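Local coordinates for proteasome assembly chaperone family protein (Thermoplasma acidophilum, PDB 3GAA) that is of unknown function but belongs to the PAC2 family and is probably related to the chaperones that assist proteasome assembly, at residues Ala44-Ile47 and Val48-Gly52; Thr109-Asn112 and Trp113-Gln116; Glu235-Lys238 and Glu239-Lys243. All coordinates share one frame; numbering follows the deposited sequence.

Contact 1 of 3, residues Ala44-Ile47 and Val48-Gly52; sequences ASYI and VETLG
A44-I47 runs straight into V48-G52 as the last turns of helix 39-51. V48 N donates to A44 O at 3.0 Å and E49 N to S45 O at 3.0 Å. L51 N reaches I47 O at 2.7 Å. All three bonds are nearly linear at hydrogen. G52 has positive phi (65°) and leaves the helical path. It is the C-prime residue of a Schellman motif, in which M53 N returns to V48 O and G52 N makes a weak bond to E49 O.

Y46 and T50 meet one turn apart. CG of Y46 stands anti to its backbone N (chi1 -178°), which lays the ring along the helix toward T50. T50 CG2 is modelled over one face of the Y46 ring, a CH-pi contact whose detail is doubtful. The apolar ends of I47 and L51 lie near each other, but their modelled contact is doubtful too. V48 turns CG2 back to A44 O, 3.4 Å away. The hydroxyl of S45 bonds to V41 O, one turn earlier.

A44 and I47 pack on strand 89-94. Y46 and I47 touch I203 of helix 196-210. S45 and Y46 lie against helix 219-243, so this helix end packs on the sheet and on two other helices.

Contact 2 of 3, residues Thr109-Asn112 and Trp113-Gln116; sequences TLMN and WIDQ
L110 and I114 make the closest apolar side-chain contact between T109-N112 and W113-Q116. The methyl CD1 of I114 lies 3.7 Å from L110 CG. The same methyl is 4.2 Å from the sulfur SD of M111, so I114 touches two side chains of the preceding turn. Its CG1 is anti to the carbonyl carbon (chi1 -75°) and points the chain back along the helix. The bend at chi2 (-58°) places the sulfur of M111 near I114.

The backbone bonds are those of a regular alpha-helix. W113 N binds T109 O at 3.2 Å and I114 N binds L110 O at 3.0 Å. D115 N reaches M111 O at 2.9 Å. Q116 N closes the set on N112 O at 3.2 Å.

The charged interactions leave the helix. D115 is buried and its carboxylate has two arginine partners. OD2 forms a salt bridge with R178 of the same chain, and OD1 forms one with R22 of the third subunit. The two arginines probably stabilise its negative charge. A different neighbour, the second subunit, packs its I5 on T109 and its V7 on W113.

Within the chain, L110 and W113 pack on strand 54-60, M111 and I114 on strand 121-130, and M111 also on helix 166-178.

Contact 3 of 3, residues Glu235-Lys238 and Glu239-Lys243; sequences EQYK and ELQEK
Y237 and Q241 are brought together by their side-chain torsions. With chi1 at -173°, Y237 swings its ring forward along the helix, away from its own N. Q241 is extended beyond CG (chi2 -175°), and its amide lies by the CE2 side of the ring, toward OH. The ring and amide planes are 41° apart. OE1 of Q241 lies 3.5 Å from CE2 of Y237. The amide nitrogen NE2 of Q241 is 3.4 Å from OH of Y237, but the angle is too poor for a hydrogen bond. This is packing of a polar group against a ring.

L240 meets the CE1 side, with its CD2 4.2 Å from CE1 of Y237. The tyrosine thus touches residues three and four places ahead of it.

E239 turns back toward the preceding turn. Its CG is 3.2 Å from E235 O, and its OE2 is 3.7 Å from CG of Q236. The Q236 amide and the E239 carboxylate stand almost at right angles. OE1 of Q236 is bonded to the backbone N of A162 in the fourth subunit.

Four backbone bonds cross from 235-238 to 239-243. The shortest is E242 N to K238 O at 2.8 Å, and the longest is E239 N to E235 O at 3.3 Å.

One apolar side and charged residues elsewhere are typical of an amphipathic helix. The segment lies in a predicted coiled coil (216-246), but here Y237 and L240 pack on I163 and A165 of the fourth subunit and on loops of their own chain.

All three contacts are local turns of alpha-helix, but each lies in a different helix. Contacts 1 and 2 are partly buried, and both helices pack on strands of the mixed sheet. Their centres are 21 Å apart. Contact 3 is a surface contact, with its centre 23 Å from the centre of the chain. Contact 1 joins parts of its own chain, and no other subunit touches it. Contacts 2 and 3 both meet other subunits, contact 2 through packing and a buried aspartate that pairs with a neighbour's arginine, contact 3 by a hydrogen bond and apolar side chains. Helix 219-243 links two of the sites: it touches contact 1 and, farther along, carries contact 3.

Contact 1 of 3, residues Ala44-Ile47 and Val48-Gly52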
loop_
_atom_site.group_PDB
_atom_site.type_symbol
_atom_site.label_atom_id
_atom_site.label_comp_id
_atom_site.label_asym_id
_atom_site.label_seq_id
_atom_site.Cartn_x
_atom_site.Cartn_y
_atom_site.Cartn_z
ATOM N N ALA A 44 37.878 8.045 14.522
ATOM C CA ALA A 44 36.745 8.798 13.964
ATOM C C ALA A 44 36.780 10.151 14.574
ATOM O O ALA A 44 36.913 11.126 13.844
ATOM C CB ALA A 44 35.408 8.162 14.265
ATOM N N SER A 45 36.728 10.237 15.899
ATOM C CA SER A 45 36.750 11.545 16.550
ATOM C C SER A 45 37.945 12.376 16.225
ATOM O O SER A 45 37.793 13.553 15.886
ATOM C CB SER A 45 36.726 11.390 18.018
ATOM O OG SER A 45 35.539 10.751 18.278
ATOM N N TYR A 46 39.123 11.778 16.342
ATOM C CA TYR A 46 40.320 12.490 15.975
ATOM C C TYR A 46 40.166 13.112 14.610
ATOM O O TYR A 46 40.353 14.296 14.487
ATOM C CB TYR A 46 41.524 11.586 15.949
ATOM C CG TYR A 46 42.780 12.337 15.605
ATOM C CD1 TYR A 46 43.340 12.232 14.350
ATOM C CD2 TYR A 46 43.401 13.175 16.532
ATOM C CE1 TYR A 46 44.507 12.922 14.028
ATOM C CE2 TYR A 46 44.559 13.857 16.217
ATOM C CZ TYR A 46 45.105 13.719 14.948
ATOM O OH TYR A 46 46.233 14.384 14.569
ATOM N N ILE A 47 39.804 12.339 13.584
ATOM C CA ILE A 47 39.935 12.875 12.259
ATOM C C ILE A 47 38.857 13.966 12.051
ATOM O O ILE A 47 39.113 14.992 11.442
ATOM C CB ILE A 47 40.094 11.781 11.071
ATOM C CG1 ILE A 47 38.887 11.775 10.181
ATOM C CG2 ILE A 47 40.442 10.294 11.458
ATOM C CD1 ILE A 47 38.930 12.915 9.137
ATOM N N VAL A 48 37.667 13.755 12.604
ATOM C CA VAL A 48 36.583 14.748 12.598
ATOM C C VAL A 48 37.112 16.055 13.101
ATOM O O VAL A 48 36.989 17.089 12.446
ATOM C CB VAL A 48 35.423 14.389 13.558
ATOM C CG1 VAL A 48 34.615 15.608 13.883
ATOM C CG2 VAL A 48 34.485 13.314 12.957
ATOM N N GLU A 49 37.726 16.033 14.264
ATOM C CA GLU A 49 38.334 17.246 14.773
ATOM C C GLU A 49 39.449 17.753 13.883
ATOM O O GLU A 49 39.501 18.931 13.606
ATOM C CB GLU A 49 38.874 17.052 16.169
ATOM C CG GLU A 49 39.281 18.405 16.833
ATOM C CD GLU A 49 40.667 18.929 16.379
ATOM O OE1 GLU A 49 41.506 18.080 15.933
ATOM O OE2 GLU A 49 40.919 20.178 16.448
ATOM N N THR A 50 40.350 16.893 13.430
ATOM C CA THR A 50 41.548 17.406 12.781
ATOM C C THR A 50 41.302 17.805 11.316
ATOM O O THR A 50 41.925 18.686 10.839
ATOM C CB THR A 50 42.855 16.571 13.087
ATOM O OG1 THR A 50 43.554 16.232 11.883
ATOM C CG2 THR A 50 42.575 15.319 13.855
ATOM N N LEU A 51 40.331 17.261 10.613
ATOM C CA LEU A 51 40.026 17.851 9.309
ATOM C C LEU A 51 39.015 18.970 9.463
ATOM O O LEU A 51 38.680 19.665 8.507
ATOM C CB LEU A 51 39.524 16.818 8.311
ATOM C CG LEU A 51 40.516 15.726 7.830
ATOM C CD1 LEU A 51 39.747 14.784 6.838
ATOM C CD2 LEU A 51 41.799 16.258 7.248
ATOM N N GLY A 52 38.542 19.186 10.683
ATOM C CA GLY A 52 37.628 20.306 10.933
ATOM C C GLY A 52 36.346 20.066 10.184
ATOM O O GLY A 52 35.842 20.937 9.531
#

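Contact 2 of 3, residues Thr109-Asn112 and Trp113-Gln116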
loop_
_atom_site.group_PDB
_atom_site.type_symbol
_atom_site.label_atom_id
_atom_site.label_comp_id
_atom_site.label_asym_id
_atom_site.label_seq_id
_atom_site.Cartn_x
_atom_site.Cartn_y
_atom_site.Cartn_z
ATOM N N THR A 109 21.103 0.395 6.550
ATOM C CA THR A 109 20.691 1.765 6.501
ATOM C C THR A 109 21.879 2.653 6.118
ATOM O O THR A 109 21.828 3.445 5.166
ATOM C CB THR A 109 20.167 2.168 7.890
ATOM O OG1 THR A 109 18.968 1.426 8.176
ATOM C CG2 THR A 109 19.892 3.663 7.988
ATOM N N LEU A 110 22.960 2.524 6.868
ATOM C CA LEU A 110 24.185 3.253 6.562
ATOM C C LEU A 110 24.629 3.082 5.124
ATOM O O LEU A 110 24.934 4.076 4.445
ATOM C CB LEU A 110 25.328 2.827 7.478
ATOM C CG LEU A 110 26.542 3.739 7.453
ATOM C CD1 LEU A 110 26.192 5.169 7.902
ATOM C CD2 LEU A 110 27.550 3.119 8.338
ATOM N N MET A 111 24.663 1.844 4.645
ATOM C CA MET A 111 25.160 1.634 3.305
ATOM C C MET A 111 24.229 2.116 2.228
ATOM O O MET A 111 24.705 2.391 1.141
ATOM C CB MET A 111 25.621 0.203 3.084
ATOM C CG MET A 111 26.995 -0.063 3.784
ATOM S SD MET A 111 28.271 1.076 3.168
ATOM C CE MET A 111 28.155 0.654 1.372
ATOM N N ASN A 112 22.932 2.263 2.519
ATOM C CA ASN A 112 22.005 2.912 1.579
ATOM C C ASN A 112 22.315 4.388 1.419
ATOM O O ASN A 112 22.331 4.911 0.331
ATOM C CB ASN A 112 20.533 2.774 2.013
ATOM C CG ASN A 112 19.905 1.456 1.581
ATOM O OD1 ASN A 112 19.215 0.794 2.360
ATOM N ND2 ASN A 112 20.135 1.067 0.330
ATOM N N TRP A 113 22.568 5.072 2.506
ATOM C CA TRP A 113 22.837 6.492 2.413
ATOM C C TRP A 113 24.176 6.724 1.750
ATOM O O TRP A 113 24.318 7.621 0.969
ATOM C CB TRP A 113 22.850 7.065 3.818
ATOM C CG TRP A 113 23.024 8.500 3.915
ATOM C CD1 TRP A 113 22.058 9.386 4.022
ATOM C CD2 TRP A 113 24.271 9.224 3.994
ATOM N NE1 TRP A 113 22.590 10.651 4.143
ATOM C CE2 TRP A 113 23.952 10.579 4.104
ATOM C CE3 TRP A 113 25.620 8.850 3.970
ATOM C CZ2 TRP A 113 24.911 11.582 4.189
ATOM C CZ3 TRP A 113 26.592 9.863 4.059
ATOM C CH2 TRP A 113 26.215 11.215 4.162
ATOM N N ILE A 114 25.156 5.905 2.104
ATOM C CA ILE A 114 26.482 6.063 1.602
ATOM C C ILE A 114 26.497 5.724 0.136
ATOM O O ILE A 114 27.160 6.377 -0.613
ATOM C CB ILE A 114 27.481 5.193 2.388
ATOM C CG1 ILE A 114 27.729 5.820 3.739
ATOM C CG2 ILE A 114 28.819 5.145 1.730
ATOM C CD1 ILE A 114 28.573 4.958 4.617
ATOM N N ASP A 115 25.782 4.700 -0.286
ATOM C CA ASP A 115 25.745 4.334 -1.712
ATOM C C ASP A 115 25.167 5.530 -2.482
ATOM O O ASP A 115 25.659 5.885 -3.538
ATOM C CB ASP A 115 24.900 3.050 -1.943
ATOM C CG ASP A 115 25.295 2.269 -3.222
ATOM O OD1 ASP A 115 25.968 2.911 -4.079
ATOM O OD2 ASP A 115 24.914 1.029 -3.359
ATOM N N GLN A 116 24.148 6.180 -1.921
ATOM C CA GLN A 116 23.445 7.275 -2.633
ATOM C C GLN A 116 24.188 8.592 -2.633
ATOM O O GLN A 116 24.002 9.363 -3.531
ATOM C CB GLN A 116 22.026 7.489 -2.072
ATOM C CG GLN A 116 20.899 7.215 -3.094
ATOM C CD GLN A 116 20.728 5.727 -3.452
ATOM O OE1 GLN A 116 19.612 5.236 -3.664
ATOM N NE2 GLN A 116 21.840 5.009 -3.524
#

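Contact 3 of 3, residues Glu235-Lys238 and Glu239-Lys243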
loop_
_atom_site.group_PDB
_atom_site.type_symbol
_atom_site.label_atom_id
_atom_site.label_comp_id
_atom_site.label_asym_id
_atom_site.label_seq_id
_atom_site.Cartn_x
_atom_site.Cartn_y
_atom_site.Cartn_z
ATOM N N GLU A 235 31.850 2.666 30.440
ATOM C CA GLU A 235 31.537 2.243 31.793
ATOM C C GLU A 235 30.162 2.534 32.292
ATOM O O GLU A 235 29.580 1.706 32.977
ATOM C CB GLU A 235 32.531 2.824 32.786
ATOM C CG GLU A 235 33.866 2.162 32.591
ATOM C CD GLU A 235 34.967 2.736 33.444
ATOM O OE1 GLU A 235 34.961 3.983 33.738
ATOM O OE2 GLU A 235 35.865 1.922 33.798
ATOM N N GLN A 236 29.627 3.706 32.014
ATOM C CA GLN A 236 28.274 3.958 32.459
ATOM C C GLN A 236 27.300 3.208 31.561
ATOM O O GLN A 236 26.200 2.882 31.954
ATOM C CB GLN A 236 27.990 5.443 32.499
ATOM C CG GLN A 236 28.885 6.196 33.459
ATOM C CD GLN A 236 28.619 7.690 33.430
ATOM O OE1 GLN A 236 27.482 8.129 33.112
ATOM N NE2 GLN A 236 29.663 8.496 33.753
ATOM N N TYR A 237 27.715 2.880 30.354
ATOM C CA TYR A 237 26.813 2.129 29.500
ATOM C C TYR A 237 26.720 0.672 29.970
ATOM O O TYR A 237 25.651 0.075 29.903
ATOM C CB TYR A 237 27.190 2.225 28.017
ATOM C CG TYR A 237 26.147 1.584 27.137
ATOM C CD1 TYR A 237 24.921 2.203 26.935
ATOM C CD2 TYR A 237 26.374 0.347 26.541
ATOM C CE1 TYR A 237 23.945 1.614 26.144
ATOM C CE2 TYR A 237 25.419 -0.259 25.773
ATOM C CZ TYR A 237 24.193 0.368 25.572
ATOM O OH TYR A 237 23.226 -0.234 24.796
ATOM N N LYS A 238 27.818 0.093 30.439
ATOM C CA LYS A 238 27.737 -1.266 30.965
ATOM C C LYS A 238 26.811 -1.276 32.178
ATOM O O LYS A 238 25.917 -2.112 32.253
ATOM C CB LYS A 238 29.121 -1.817 31.315
ATOM C CG LYS A 238 29.809 -2.629 30.188
ATOM C CD LYS A 238 31.256 -3.045 30.572
ATOM C CE LYS A 238 32.277 -1.824 30.457
ATOM N NZ LYS A 238 33.284 -1.690 31.602
ATOM N N GLU A 239 27.022 -0.327 33.094
ATOM C CA GLU A 239 26.127 -0.083 34.233
ATOM C C GLU A 239 24.665 0.079 33.853
ATOM O O GLU A 239 23.774 -0.339 34.576
ATOM C CB GLU A 239 26.485 1.213 34.934
ATOM C CG GLU A 239 27.806 1.219 35.588
ATOM C CD GLU A 239 27.979 2.447 36.431
ATOM O OE1 GLU A 239 27.560 2.416 37.617
ATOM O OE2 GLU A 239 28.520 3.445 35.898
ATOM N N LEU A 240 24.407 0.767 32.759
ATOM C CA LEU A 240 23.047 0.866 32.321
ATOM C C LEU A 240 22.631 -0.534 31.938
ATOM O O LEU A 240 21.594 -0.993 32.350
ATOM C CB LEU A 240 22.880 1.821 31.141
ATOM C CG LEU A 240 21.425 2.097 30.746
ATOM C CD1 LEU A 240 20.871 3.136 31.690
ATOM C CD2 LEU A 240 21.288 2.521 29.267
ATOM N N GLN A 241 23.432 -1.245 31.171
ATOM C CA GLN A 241 22.962 -2.541 30.722
ATOM C C GLN A 241 22.793 -3.566 31.832
ATOM O O GLN A 241 21.927 -4.420 31.741
ATOM C CB GLN A 241 23.785 -3.062 29.569
ATOM C CG GLN A 241 23.119 -2.664 28.296
ATOM C CD GLN A 241 23.799 -3.240 27.095
ATOM O OE1 GLN A 241 25.011 -3.493 27.127
ATOM N NE2 GLN A 241 23.033 -3.456 26.006
ATOM N N GLU A 242 23.559 -3.449 32.904
ATOM C CA GLU A 242 23.324 -4.321 34.042
ATOM C C GLU A 242 21.950 -4.040 34.683
ATOM O O GLU A 242 21.068 -4.895 34.650
ATOM C CB GLU A 242 24.458 -4.210 35.054
ATOM C CG GLU A 242 24.403 -5.263 36.185
ATOM C CD GLU A 242 24.912 -6.682 35.792
ATOM O OE1 GLU A 242 25.318 -7.445 36.721
ATOM O OE2 GLU A 242 24.910 -7.034 34.576
ATOM N N LYS A 243 21.768 -2.839 35.222
ATOM C CA LYS A 243 20.467 -2.386 35.723
ATOM C C LYS A 243 19.265 -2.653 34.828
ATOM O O LYS A 243 18.188 -2.944 35.341
ATOM C CB LYS A 243 20.506 -0.891 35.974
ATOM C CG LYS A 243 21.223 -0.535 37.225
ATOM C CD LYS A 243 21.427 0.975 37.361
ATOM C CE LYS A 243 22.060 1.278 38.725
ATOM N NZ LYS A 243 22.333 2.710 38.919
#